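Local atomic coordinates of Pbp related beta-lactamase (Pyrococcus abyssi, PDB entry 2QMI), a protein that probably cleaves peptides as a serine hydrolase related to penicillin-binding proteins and beta-lactamases, working as a self-compartmentalizing octamer. Residues G76-D81 and V99-L104; R93-P98 and K148-K153; L105-G110 and E156-L161; P112-A117 and L161-V166. One frame throughout, in Å; residues are numbered along the deposited sequence.

In the fold
All four contacts sit on the same side of the chain's centre, within the beta-lactamase-like part of the protein. Contact 1 closes before contacts 3 and 4 open, whereas the segments of contacts 2, 3 and 4 interleave: 93-98, 105-110 and 112-117 pair in that order with 148-153, 156-161 and 161-166. Centres are about 10 Å apart for contacts 3 and 4, which share Leu161, and about 18 Å for contacts 1 and 4. Helix 101-105 begins in contact 1, and contact 3 takes up its end; helices 116-124 and 162-176 start in contact 4. Contacts 1 and 2 lie at the surface, contacts 3 and 4 are buried beside the probable active site; contacts 2, 3 and 4 also meet a second subunit.

Contact 1: G76-D81 and V99-L104; sequences GGLSLD and VTVHHL
Leu80 and His102 supply the direct hydrogen bond of this contact: His102 N donates to Leu80 O at 3.0 Å. The donor lies in the plane of the carbonyl, but the N-H points somewhat off the oxygen, with an angle of 131° at the hydrogen. The same NH also leans weakly on Thr100 OG1, so its one proton is shared between two acceptors.

Capping comes next. Thr100 is the N-cap of helix 101-105, and its OG1 accepts from His103 N at 3.2 Å. With chi1 at 67° the hydroxyl sits between backbone N and carbonyl carbon and turns in over the first helical turn, while CG2 is left to meet Asp81 O at 3.2 Å. Leu80 O takes a backbone NH of the same first turn, which ties the loop after helix 61-74 to the start of helix 101-105.

One water joins the polar ends, donating to Asp81 OD1 and lying 2.9 Å from Thr100 OG1. The Asp81 side chain is also about 4 Å from a bound lutetium ion.

Apolar contact flanks these bonds. Leu78 CD1 and Val101 CG2 come tip to tip at 3.9 Å, and Leu80 CD2 is more distant from Val101 CG1. Beyond the two segments, Leu80 packs on helix 61-74, and His102 ND1 is hydrogen-bonded to Tyr286 OH.

Contact 2: R93-P98 and K148-K153; sequences RPFGEP and KWAVAK
Phe95 lays its ring along the backbone of Ala150-Lys153, and following it outward from the chain gives most of the contact. Its CB is 4.3 Å from Lys153 CG, the start of an extended lysine side chain. From there chi1 of -57° sets CG opposite the carbonyl carbon and beside the backbone N, which carries the ring across to the facing segment. CD2 comes to 3.9 Å from Ala152 O. One atom further, CE2 meets the same Ala152 O at 3.8 Å, with the oxygen at the ring edge and close to its plane, where the slightly positive ring hydrogens would suit it. CE2 also approaches Val151 C obliquely and reaches the Ala150 methyl at 4.3 Å. At the tip, CZ ends near Ala150 O.

The ring is presented by a type I' beta turn, Pro94-Phe95-Gly96-Glu97. Phe95 and Gly96 both have positive phi, and Glu97 N closes the turn on Pro94 O at 3.1 Å.

Pro94 adds the tightest apolar touch, its CB 3.6 Å from Ala150 CB, so the small alanine side chain is met by both the proline and the phenylalanine. Glu97 OE2 and Lys153 NZ carry opposite charges but stay 6.5 Å apart, too far to pair. On other sides, Ala150 packs on Ile111 and Trp149 makes a cation-pi contact with Arg443 of a second subunit.

Contact 3: L105-G110 and E156-L161; sequences LTHSSG and ERFFYL
His107 is gripped through its backbone and its ring by Phe158-Leu161. Its carbonyl O accepts from Phe159 N at 3.0 Å in a nearly straight bond, 166° at the hydrogen, with the donor close to the C=O axis. Phe158 CA offers a CA-H...O contact to the same oxygen, and Ser108 CA makes one to Arg157 O at 3.2 Å.

Round the imidazole, Tyr160 CD1 lies 3.5 Å above one face, offset toward the rim, with the two ring planes inclined at 37°. Tyr160 CA adds a CH-pi contact with the same ring. Phe158 runs alongside, its plane almost perpendicular to the histidine, and brings CE1 to 3.4 Å from His107 CB. Thr106 O lies at the edge of the Phe158 ring, near its plane, 3.2 Å from CD1. Leu161 O sits in the plane of the imidazole at its edge, 3.5 Å from His107 CE1.

His107, Phe158 and Tyr160 form an aromatic cluster where the chain leaves helix 101-105, His107 ending it in a Schellman motif; its phi is positive, and its carbonyl and ring both meet the 156-161 segment.

Further out, Tyr284 meets His107 edge-to-face, and Tyr165 brings another ring. Tyr160 OH is hydrogen-bonded to Ser59 OG and Lys62 NZ, an arrangement consistent with the SxxK and YxN motifs of penicillin-binding proteins and class C beta-lactamases. At the far end, a water accepts from Arg157 N at 2.7 Å and lies 3.2 Å from Ser108 O, one of several acceptors it could serve.

Contact 4: P112-A117 and L161-V166; sequences PSLGYA and LNTGYV
Leu114 and Tyr116 close around Thr163, and here the packing is tight. Thr163 OG1 has Leu114 CD1 at 3.4 Å and Tyr116 CD1 at 3.5 Å, with the leucine and threonine side chains crossing at about a right angle. Chi1 of -63° places this hydroxyl opposite the carbonyl carbon of Thr163, facing the first segment. The Tyr116 ring continues along the start of helix 162-176, meeting it obliquely: CE1 meets Asn162 CB at 3.8 Å, and Val166 CG2 lies at a similar distance further along. Ring and Asn162 amide stand almost perpendicular, their planes 87° apart. Leu161 contributes CD1, which is lodged 3.7 Å from Ser113 CA.

Elsewhere water fills in between the segments, and it reaches Thr163 OG1 too, although nearly all the residues concerned are buried. One water donates to Ser113 OG and accepts from Asn162 N; a second donates to Leu114 O and lies 3.2 Å from Thr163 OG1. A third donates to Leu114 O and accepts from Ala117 N and from Asn162 ND2, the last at 3.0 Å. Leu114 O also takes Ser113 OG at 2.8 Å, a donor well above the carbonyl plane.

The starts of helices 116-124 and 162-176 are thus joined by close van der Waals packing and by water. Asn162 is held at both ends of its amide, ND2 by that third water and OD1 by Lys62 NZ, which defines the orientation of the amide. This suggests that the water on ND2, with Lys62 on OD1, helps set the amide of the asparagine of the probable YxN motif beside the lysine of the SxxK pattern.

Contact 1: G76-D81 and V99-L104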
loop_
_atom_site.group_PDB
_atom_site.type_symbol
_atom_site.label_atom_id
_atom_site.label_comp_id
_atom_site.label_asym_id
_atom_site.label_seq_id
_atom_site.Cartn_x
_atom_site.Cartn_y
_atom_site.Cartn_z
ATOM N N GLY A 76 -28.672 32.603 52.489
ATOM C CA GLY A 76 -30.085 32.284 52.383
ATOM C C GLY A 76 -30.625 32.213 50.967
ATOM O O GLY A 76 -31.819 32.003 50.775
ATOM N N GLY A 77 -29.751 32.388 49.979
ATOM C CA GLY A 77 -30.165 32.342 48.589
ATOM C C GLY A 77 -30.935 31.083 48.229
ATOM O O GLY A 77 -31.774 31.102 47.333
ATOM N N LEU A 78 -30.642 29.983 48.917
ATOM C CA LEU A 78 -31.333 28.730 48.659
ATOM C C LEU A 78 -30.964 27.685 49.699
ATOM O O LEU A 78 -30.252 27.974 50.657
ATOM C CB LEU A 78 -30.992 28.206 47.255
ATOM C CG LEU A 78 -29.838 27.223 47.010
ATOM C CD1 LEU A 78 -29.923 26.743 45.565
ATOM C CD2 LEU A 78 -28.491 27.866 47.278
ATOM N N SER A 79 -31.460 26.469 49.501
ATOM C CA SER A 79 -31.193 25.363 50.412
ATOM C C SER A 79 -30.538 24.204 49.645
ATOM O O SER A 79 -30.836 23.985 48.473
ATOM C CB SER A 79 -32.502 24.895 51.062
ATOM O OG SER A 79 -32.275 23.810 51.953
ATOM N N LEU A 80 -29.641 23.477 50.307
ATOM C CA LEU A 80 -28.954 22.352 49.682
ATOM C C LEU A 80 -29.908 21.189 49.416
ATOM O O LEU A 80 -29.619 20.323 48.598
ATOM C CB LEU A 80 -27.812 21.860 50.574
ATOM C CG LEU A 80 -26.642 22.807 50.838
ATOM C CD1 LEU A 80 -25.659 22.136 51.792
ATOM C CD2 LEU A 80 -25.950 23.172 49.516
ATOM N N ASP A 81 -31.040 21.172 50.110
ATOM C CA ASP A 81 -32.021 20.105 49.942
ATOM C C ASP A 81 -33.120 20.429 48.922
ATOM O O ASP A 81 -34.006 19.608 48.696
ATOM C CB ASP A 81 -32.665 19.765 51.292
ATOM C CG ASP A 81 -31.681 19.148 52.269
ATOM O OD1 ASP A 81 -31.284 17.980 52.055
ATOM O OD2 ASP A 81 -31.292 19.832 53.248
ATOM N N VAL A 99 -34.343 15.269 42.633
ATOM C CA VAL A 99 -32.893 15.433 42.652
ATOM C C VAL A 99 -32.654 16.797 43.301
ATOM O O VAL A 99 -33.245 17.797 42.886
ATOM C CB VAL A 99 -32.296 15.444 41.220
ATOM C CG1 VAL A 99 -30.841 15.875 41.269
ATOM C CG2 VAL A 99 -32.418 14.065 40.587
ATOM N N THR A 100 -31.797 16.841 44.319
ATOM C CA THR A 100 -31.520 18.093 45.029
ATOM C C THR A 100 -30.159 18.692 44.691
ATOM O O THR A 100 -29.321 18.035 44.067
ATOM C CB THR A 100 -31.554 17.885 46.545
ATOM O OG1 THR A 100 -30.456 17.050 46.925
ATOM C CG2 THR A 100 -32.864 17.231 46.971
ATOM N N VAL A 101 -29.942 19.934 45.122
ATOM C CA VAL A 101 -28.676 20.627 44.886
ATOM C C VAL A 101 -27.535 19.806 45.489
ATOM O O VAL A 101 -26.407 19.812 44.990
ATOM C CB VAL A 101 -28.666 22.030 45.544
ATOM C CG1 VAL A 101 -27.335 22.723 45.268
ATOM C CG2 VAL A 101 -29.820 22.867 45.011
ATOM N N HIS A 102 -27.848 19.105 46.573
ATOM C CA HIS A 102 -26.891 18.260 47.266
ATOM C C HIS A 102 -26.528 17.076 46.383
ATOM O O HIS A 102 -25.355 16.725 46.264
ATOM C CB HIS A 102 -27.494 17.752 48.579
ATOM C CG HIS A 102 -26.664 16.712 49.261
ATOM N ND1 HIS A 102 -25.474 17.006 49.891
ATOM C CD2 HIS A 102 -26.843 15.376 49.396
ATOM C CE1 HIS A 102 -24.958 15.895 50.386
ATOM N NE2 HIS A 102 -25.769 14.892 50.099
ATOM N N HIS A 103 -27.541 16.456 45.778
ATOM C CA HIS A 103 -27.313 15.313 44.897
ATOM C C HIS A 103 -26.354 15.680 43.759
ATOM O O HIS A 103 -25.420 14.933 43.465
ATOM C CB HIS A 103 -28.634 14.804 44.300
ATOM C CG HIS A 103 -29.580 14.223 45.309
ATOM N ND1 HIS A 103 -29.172 13.369 46.312
ATOM C CD2 HIS A 103 -30.919 14.352 45.449
ATOM C CE1 HIS A 103 -30.219 13.000 47.028
ATOM N NE2 HIS A 103 -31.293 13.581 46.525
ATOM N N LEU A 104 -26.586 16.825 43.122
ATOM C CA LEU A 104 -25.736 17.269 42.018
ATOM C C LEU A 104 -24.298 17.502 42.471
ATOM O O LEU A 104 -23.354 17.134 41.780
ATOM C CB LEU A 104 -26.280 18.562 41.397
ATOM C CG LEU A 104 -27.656 18.553 40.722
ATOM C CD1 LEU A 104 -27.953 19.947 40.167
ATOM C CD2 LEU A 104 -27.688 17.520 39.610
HETATM O O HOH W 1 -30.816 16.506 49.746
#

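Contact 2: R93-P98 and K148-K153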
loop_
_atom_site.group_PDB
_atom_site.type_symbol
_atom_site.label_atom_id
_atom_site.label_comp_id
_atom_site.label_asym_id
_atom_site.label_seq_id
_atom_site.Cartn_x
_atom_site.Cartn_y
_atom_site.Cartn_z
ATOM N N ARG A 93 -36.907 14.072 38.470
ATOM C CA ARG A 93 -37.587 13.432 39.591
ATOM C C ARG A 93 -37.703 11.951 39.244
ATOM O O ARG A 93 -38.794 11.381 39.253
ATOM C CB ARG A 93 -38.984 14.052 39.777
ATOM C CG ARG A 93 -39.667 13.722 41.108
ATOM C CD ARG A 93 -41.117 14.228 41.169
ATOM N NE ARG A 93 -41.229 15.686 41.097
ATOM C CZ ARG A 93 -40.908 16.517 42.084
ATOM N NH1 ARG A 93 -40.455 16.049 43.238
ATOM N NH2 ARG A 93 -41.030 17.824 41.916
ATOM N N PRO A 94 -36.569 11.302 38.940
ATOM C CA PRO A 94 -36.588 9.878 38.584
ATOM C C PRO A 94 -37.166 8.987 39.681
ATOM O O PRO A 94 -36.895 9.189 40.861
ATOM C CB PRO A 94 -35.119 9.582 38.304
ATOM C CG PRO A 94 -34.423 10.478 39.295
ATOM C CD PRO A 94 -35.186 11.776 39.119
ATOM N N PHE A 95 -37.960 8.001 39.285
ATOM C CA PHE A 95 -38.567 7.088 40.248
ATOM C C PHE A 95 -39.358 7.855 41.303
ATOM O O PHE A 95 -39.399 7.467 42.469
ATOM C CB PHE A 95 -37.482 6.233 40.916
ATOM C CG PHE A 95 -36.645 5.456 39.940
ATOM C CD1 PHE A 95 -37.214 4.444 39.165
ATOM C CD2 PHE A 95 -35.296 5.762 39.764
ATOM C CE1 PHE A 95 -36.452 3.746 38.221
ATOM C CE2 PHE A 95 -34.518 5.071 38.821
ATOM C CZ PHE A 95 -35.099 4.060 38.046
ATOM N N GLY A 96 -39.967 8.960 40.884
ATOM C CA GLY A 96 -40.767 9.762 41.789
ATOM C C GLY A 96 -40.059 10.564 42.870
ATOM O O GLY A 96 -40.715 11.318 43.588
ATOM N N GLU A 97 -38.746 10.409 43.003
ATOM C CA GLU A 97 -37.985 11.143 44.016
ATOM C C GLU A 97 -37.165 12.280 43.392
ATOM O O GLU A 97 -36.452 12.080 42.409
ATOM C CB GLU A 97 -37.048 10.190 44.770
ATOM C CG GLU A 97 -37.734 9.234 45.745
ATOM C CD GLU A 97 -38.497 9.973 46.840
ATOM O OE1 GLU A 97 -38.006 11.036 47.283
ATOM O OE2 GLU A 97 -39.578 9.488 47.259
ATOM N N PRO A 98 -37.250 13.490 43.971
ATOM C CA PRO A 98 -36.534 14.682 43.498
ATOM C C PRO A 98 -35.008 14.724 43.651
ATOM O O PRO A 98 -34.451 14.286 44.657
ATOM C CB PRO A 98 -37.203 15.810 44.277
ATOM C CG PRO A 98 -37.567 15.137 45.574
ATOM C CD PRO A 98 -38.155 13.839 45.080
ATOM N N LYS A 148 -34.821 10.151 32.161
ATOM C CA LYS A 148 -35.075 8.804 31.648
ATOM C C LYS A 148 -33.815 7.943 31.636
ATOM O O LYS A 148 -33.874 6.738 31.378
ATOM C CB LYS A 148 -35.611 8.856 30.214
ATOM C CG LYS A 148 -36.907 9.599 30.017
ATOM C CD LYS A 148 -37.440 9.340 28.607
ATOM C CE LYS A 148 -38.690 10.147 28.308
ATOM N NZ LYS A 148 -38.380 11.591 28.093
ATOM N N TRP A 149 -32.678 8.572 31.904
ATOM C CA TRP A 149 -31.390 7.894 31.898
ATOM C C TRP A 149 -31.027 7.300 33.266
ATOM O O TRP A 149 -30.215 6.378 33.351
ATOM C CB TRP A 149 -30.324 8.895 31.454
ATOM C CG TRP A 149 -29.017 8.300 31.039
ATOM C CD1 TRP A 149 -27.797 8.543 31.598
ATOM C CD2 TRP A 149 -28.779 7.438 29.916
ATOM N NE1 TRP A 149 -26.814 7.896 30.893
ATOM C CE2 TRP A 149 -27.390 7.208 29.855
ATOM C CE3 TRP A 149 -29.608 6.841 28.953
ATOM C CZ2 TRP A 149 -26.804 6.402 28.870
ATOM C CZ3 TRP A 149 -29.025 6.041 27.973
ATOM C CH2 TRP A 149 -27.636 5.830 27.940
ATOM N N ALA A 150 -31.641 7.832 34.324
ATOM C CA ALA A 150 -31.389 7.388 35.696
ATOM C C ALA A 150 -31.462 5.868 35.856
ATOM O O ALA A 150 -32.207 5.194 35.145
ATOM C CB ALA A 150 -32.374 8.055 36.641
ATOM N N VAL A 151 -30.681 5.339 36.794
ATOM C CA VAL A 151 -30.650 3.904 37.055
ATOM C C VAL A 151 -30.876 3.604 38.536
ATOM O O VAL A 151 -31.211 2.479 38.901
ATOM C CB VAL A 151 -29.313 3.295 36.620
ATOM C CG1 VAL A 151 -29.138 3.466 35.124
ATOM C CG2 VAL A 151 -28.166 3.967 37.372
ATOM N N ALA A 152 -30.694 4.613 39.385
ATOM C CA ALA A 152 -30.909 4.449 40.822
ATOM C C ALA A 152 -31.595 5.703 41.366
ATOM O O ALA A 152 -31.648 6.728 40.685
ATOM C CB ALA A 152 -29.569 4.225 41.539
ATOM N N LYS A 153 -32.126 5.617 42.585
ATOM C CA LYS A 153 -32.785 6.763 43.212
ATOM C C LYS A 153 -31.721 7.758 43.639
ATOM O O LYS A 153 -30.588 7.380 43.910
ATOM C CB LYS A 153 -33.577 6.338 44.456
ATOM C CG LYS A 153 -34.818 5.515 44.168
ATOM C CD LYS A 153 -35.511 5.077 45.449
ATOM C CE LYS A 153 -36.654 4.114 45.143
ATOM N NZ LYS A 153 -37.255 3.527 46.385
#

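Contact 3: L105-G110 and E156-L161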
loop_
_atom_site.group_PDB
_atom_site.type_symbol
_atom_site.label_atom_id
_atom_site.label_comp_id
_atom_site.label_asym_id
_atom_site.label_seq_id
_atom_site.Cartn_x
_atom_site.Cartn_y
_atom_site.Cartn_z
ATOM N N LEU A 105 -24.139 18.127 43.630
ATOM C CA LEU A 105 -22.812 18.406 44.176
ATOM C C LEU A 105 -22.028 17.121 44.424
ATOM O O LEU A 105 -20.808 17.087 44.266
ATOM C CB LEU A 105 -22.938 19.168 45.498
ATOM C CG LEU A 105 -23.394 20.627 45.480
ATOM C CD1 LEU A 105 -23.754 21.066 46.899
ATOM C CD2 LEU A 105 -22.286 21.499 44.897
ATOM N N THR A 106 -22.742 16.069 44.817
ATOM C CA THR A 106 -22.127 14.787 45.123
ATOM C C THR A 106 -22.167 13.753 43.997
ATOM O O THR A 106 -21.728 12.618 44.184
ATOM C CB THR A 106 -22.786 14.165 46.376
ATOM O OG1 THR A 106 -24.198 14.063 46.169
ATOM C CG2 THR A 106 -22.524 15.025 47.602
ATOM N N HIS A 107 -22.675 14.139 42.829
ATOM C CA HIS A 107 -22.774 13.215 41.706
ATOM C C HIS A 107 -23.569 11.995 42.138
ATOM O O HIS A 107 -23.188 10.866 41.829
ATOM C CB HIS A 107 -21.391 12.754 41.246
ATOM C CG HIS A 107 -20.508 13.861 40.768
ATOM N ND1 HIS A 107 -20.739 14.546 39.596
ATOM C CD2 HIS A 107 -19.385 14.396 41.302
ATOM C CE1 HIS A 107 -19.795 15.456 39.428
ATOM N NE2 HIS A 107 -18.961 15.385 40.450
ATOM N N SER A 108 -24.662 12.225 42.863
ATOM C CA SER A 108 -25.514 11.137 43.339
ATOM C C SER A 108 -26.966 11.211 42.844
ATOM O O SER A 108 -27.841 10.535 43.392
ATOM C CB SER A 108 -25.499 11.084 44.878
ATOM O OG SER A 108 -26.129 12.209 45.458
ATOM N N SER A 109 -27.221 12.016 41.812
ATOM C CA SER A 109 -28.574 12.149 41.277
ATOM C C SER A 109 -29.180 10.800 40.883
ATOM O O SER A 109 -30.405 10.640 40.852
ATOM C CB SER A 109 -28.586 13.077 40.058
ATOM O OG SER A 109 -27.863 12.522 38.977
ATOM N N GLY A 110 -28.315 9.834 40.585
ATOM C CA GLY A 110 -28.779 8.515 40.191
ATOM C C GLY A 110 -28.733 8.364 38.685
ATOM O O GLY A 110 -29.011 7.298 38.141
ATOM N N GLU A 156 -28.337 7.259 46.130
ATOM C CA GLU A 156 -27.950 5.872 46.360
ATOM C C GLU A 156 -26.609 5.502 45.724
ATOM O O GLU A 156 -25.884 4.668 46.267
ATOM C CB GLU A 156 -29.047 4.912 45.861
ATOM C CG GLU A 156 -30.425 5.152 46.501
ATOM C CD GLU A 156 -31.431 4.036 46.226
ATOM O OE1 GLU A 156 -31.431 3.489 45.102
ATOM O OE2 GLU A 156 -32.234 3.713 47.138
ATOM N N ARG A 157 -26.265 6.111 44.589
ATOM C CA ARG A 157 -24.998 5.785 43.925
ATOM C C ARG A 157 -24.235 6.967 43.338
ATOM O O ARG A 157 -24.800 8.027 43.077
ATOM C CB ARG A 157 -25.224 4.734 42.825
ATOM C CG ARG A 157 -25.518 3.342 43.365
ATOM C CD ARG A 157 -25.696 2.325 42.257
ATOM N NE ARG A 157 -24.495 2.145 41.450
ATOM C CZ ARG A 157 -24.383 1.233 40.485
ATOM N NH1 ARG A 157 -25.403 0.423 40.219
ATOM N NH2 ARG A 157 -23.259 1.137 39.777
ATOM N N PHE A 158 -22.938 6.759 43.126
ATOM C CA PHE A 158 -22.058 7.783 42.583
ATOM C C PHE A 158 -21.739 7.566 41.103
ATOM O O PHE A 158 -21.236 6.520 40.708
ATOM C CB PHE A 158 -20.751 7.817 43.390
ATOM C CG PHE A 158 -19.758 8.855 42.919
ATOM C CD1 PHE A 158 -19.849 10.174 43.349
ATOM C CD2 PHE A 158 -18.742 8.512 42.026
ATOM C CE1 PHE A 158 -18.947 11.137 42.901
ATOM C CE2 PHE A 158 -17.831 9.477 41.570
ATOM C CZ PHE A 158 -17.939 10.791 42.011
ATOM N N PHE A 159 -22.057 8.561 40.286
ATOM C CA PHE A 159 -21.764 8.529 38.858
ATOM C C PHE A 159 -21.260 9.935 38.547
ATOM O O PHE A 159 -22.005 10.898 38.687
ATOM C CB PHE A 159 -23.027 8.244 38.023
ATOM C CG PHE A 159 -23.543 6.831 38.133
ATOM C CD1 PHE A 159 -22.822 5.763 37.601
ATOM C CD2 PHE A 159 -24.762 6.564 38.762
ATOM C CE1 PHE A 159 -23.304 4.458 37.694
ATOM C CE2 PHE A 159 -25.253 5.252 38.859
ATOM C CZ PHE A 159 -24.519 4.203 38.324
ATOM N N TYR A 160 -19.998 10.057 38.150
ATOM C CA TYR A 160 -19.435 11.360 37.825
ATOM C C TYR A 160 -20.222 11.934 36.651
ATOM O O TYR A 160 -20.193 11.398 35.541
ATOM C CB TYR A 160 -17.961 11.225 37.457
ATOM C CG TYR A 160 -17.197 12.532 37.437
ATOM C CD1 TYR A 160 -16.865 13.186 38.618
ATOM C CD2 TYR A 160 -16.787 13.098 36.235
ATOM C CE1 TYR A 160 -16.137 14.370 38.600
ATOM C CE2 TYR A 160 -16.067 14.278 36.204
ATOM C CZ TYR A 160 -15.741 14.909 37.387
ATOM O OH TYR A 160 -15.008 16.074 37.353
ATOM N N LEU A 161 -20.937 13.023 36.910
ATOM C CA LEU A 161 -21.768 13.655 35.895
ATOM C C LEU A 161 -21.408 15.123 35.666
ATOM O O LEU A 161 -21.718 15.975 36.501
ATOM C CB LEU A 161 -23.231 13.556 36.320
ATOM C CG LEU A 161 -24.308 14.114 35.390
ATOM C CD1 LEU A 161 -24.342 13.303 34.103
ATOM C CD2 LEU A 161 -25.656 14.065 36.095
HETATM O O HOH W 2 -28.079 7.405 43.004
#

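Contact 4: P112-A117 and L161-V166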
loop_
_atom_site.group_PDB
_atom_site.type_symbol
_atom_site.label_atom_id
_atom_site.label_comp_id
_atom_site.label_asym_id
_atom_site.label_seq_id
_atom_site.Cartn_x
_atom_site.Cartn_y
_atom_site.Cartn_z
ATOM N N PRO A 112 -26.558 8.169 35.415
ATOM C CA PRO A 112 -25.175 7.956 34.983
ATOM C C PRO A 112 -24.767 9.019 33.966
ATOM O O PRO A 112 -25.613 9.702 33.378
ATOM C CB PRO A 112 -25.204 6.546 34.410
ATOM C CG PRO A 112 -26.601 6.427 33.885
ATOM C CD PRO A 112 -27.439 7.082 34.956
ATOM N N SER A 113 -23.463 9.152 33.770
ATOM C CA SER A 113 -22.918 10.145 32.871
ATOM C C SER A 113 -23.443 10.128 31.451
ATOM O O SER A 113 -23.737 9.079 30.878
ATOM C CB SER A 113 -21.397 10.023 32.833
ATOM O OG SER A 113 -20.850 10.766 31.757
ATOM N N LEU A 114 -23.575 11.320 30.894
ATOM C CA LEU A 114 -23.976 11.461 29.513
ATOM C C LEU A 114 -22.568 11.654 28.939
ATOM O O LEU A 114 -21.715 12.241 29.595
ATOM C CB LEU A 114 -24.830 12.728 29.319
ATOM C CG LEU A 114 -25.938 13.049 30.342
ATOM C CD1 LEU A 114 -26.653 14.338 29.920
ATOM C CD2 LEU A 114 -26.932 11.897 30.449
ATOM N N GLY A 115 -22.284 11.147 27.755
ATOM C CA GLY A 115 -20.943 11.332 27.225
ATOM C C GLY A 115 -20.730 12.739 26.692
ATOM O O GLY A 115 -19.896 12.944 25.813
ATOM N N TYR A 116 -21.470 13.705 27.234
ATOM C CA TYR A 116 -21.401 15.096 26.791
ATOM C C TYR A 116 -19.997 15.689 26.634
ATOM O O TYR A 116 -19.597 16.032 25.525
ATOM C CB TYR A 116 -22.293 15.966 27.713
ATOM C CG TYR A 116 -21.703 17.286 28.183
ATOM C CD1 TYR A 116 -21.560 17.554 29.548
ATOM C CD2 TYR A 116 -21.248 18.244 27.273
ATOM C CE1 TYR A 116 -20.966 18.739 29.996
ATOM C CE2 TYR A 116 -20.655 19.429 27.710
ATOM C CZ TYR A 116 -20.512 19.664 29.070
ATOM O OH TYR A 116 -19.880 20.804 29.499
ATOM N N ALA A 117 -19.246 15.812 27.721
ATOM C CA ALA A 117 -17.915 16.398 27.640
ATOM C C ALA A 117 -16.978 15.575 26.759
ATOM O O ALA A 117 -16.175 16.132 26.011
ATOM C CB ALA A 117 -17.324 16.564 29.032
ATOM N N LEU A 161 -20.937 13.023 36.910
ATOM C CA LEU A 161 -21.768 13.655 35.895
ATOM C C LEU A 161 -21.408 15.123 35.666
ATOM O O LEU A 161 -21.718 15.975 36.501
ATOM C CB LEU A 161 -23.231 13.556 36.320
ATOM C CG LEU A 161 -24.308 14.114 35.390
ATOM C CD1 LEU A 161 -24.342 13.303 34.103
ATOM C CD2 LEU A 161 -25.656 14.065 36.095
ATOM N N ASN A 162 -20.766 15.416 34.536
ATOM C CA ASN A 162 -20.395 16.796 34.222
ATOM C C ASN A 162 -21.632 17.674 34.051
ATOM O O ASN A 162 -21.626 18.846 34.417
ATOM C CB ASN A 162 -19.555 16.861 32.948
ATOM C CG ASN A 162 -18.105 16.465 33.179
ATOM O OD1 ASN A 162 -17.434 16.992 34.073
ATOM N ND2 ASN A 162 -17.609 15.540 32.362
ATOM N N THR A 163 -22.689 17.106 33.485
ATOM C CA THR A 163 -23.933 17.844 33.286
ATOM C C THR A 163 -24.472 18.279 34.655
ATOM O O THR A 163 -25.247 19.230 34.759
ATOM C CB THR A 163 -24.983 16.966 32.558
ATOM O OG1 THR A 163 -24.500 16.628 31.249
ATOM C CG2 THR A 163 -26.311 17.702 32.433
ATOM N N GLY A 164 -24.053 17.575 35.703
ATOM C CA GLY A 164 -24.481 17.925 37.042
ATOM C C GLY A 164 -24.004 19.317 37.433
ATOM O O GLY A 164 -24.757 20.081 38.036
ATOM N N TYR A 165 -22.765 19.660 37.093
ATOM C CA TYR A 165 -22.248 20.983 37.445
ATOM C C TYR A 165 -22.631 22.060 36.449
ATOM O O TYR A 165 -22.496 23.249 36.730
ATOM C CB TYR A 165 -20.730 20.946 37.655
ATOM C CG TYR A 165 -20.363 20.517 39.061
ATOM C CD1 TYR A 165 -19.582 21.328 39.880
ATOM C CD2 TYR A 165 -20.844 19.315 39.584
ATOM C CE1 TYR A 165 -19.286 20.951 41.195
ATOM C CE2 TYR A 165 -20.560 18.930 40.885
ATOM C CZ TYR A 165 -19.783 19.751 41.688
ATOM O OH TYR A 165 -19.523 19.367 42.976
ATOM N N VAL A 166 -23.106 21.641 35.283
ATOM C CA VAL A 166 -23.572 22.599 34.298
ATOM C C VAL A 166 -24.875 23.147 34.888
ATOM O O VAL A 166 -25.143 24.351 34.828
ATOM C CB VAL A 166 -23.851 21.924 32.938
ATOM C CG1 VAL A 166 -24.631 22.878 32.026
ATOM C CG2 VAL A 166 -22.528 21.527 32.283
HETATM O O HOH W 3 -19.503 12.755 33.302
HETATM O O HOH W 4 -22.264 14.306 31.567
HETATM O O HOH W 5 -19.393 14.487 30.257
#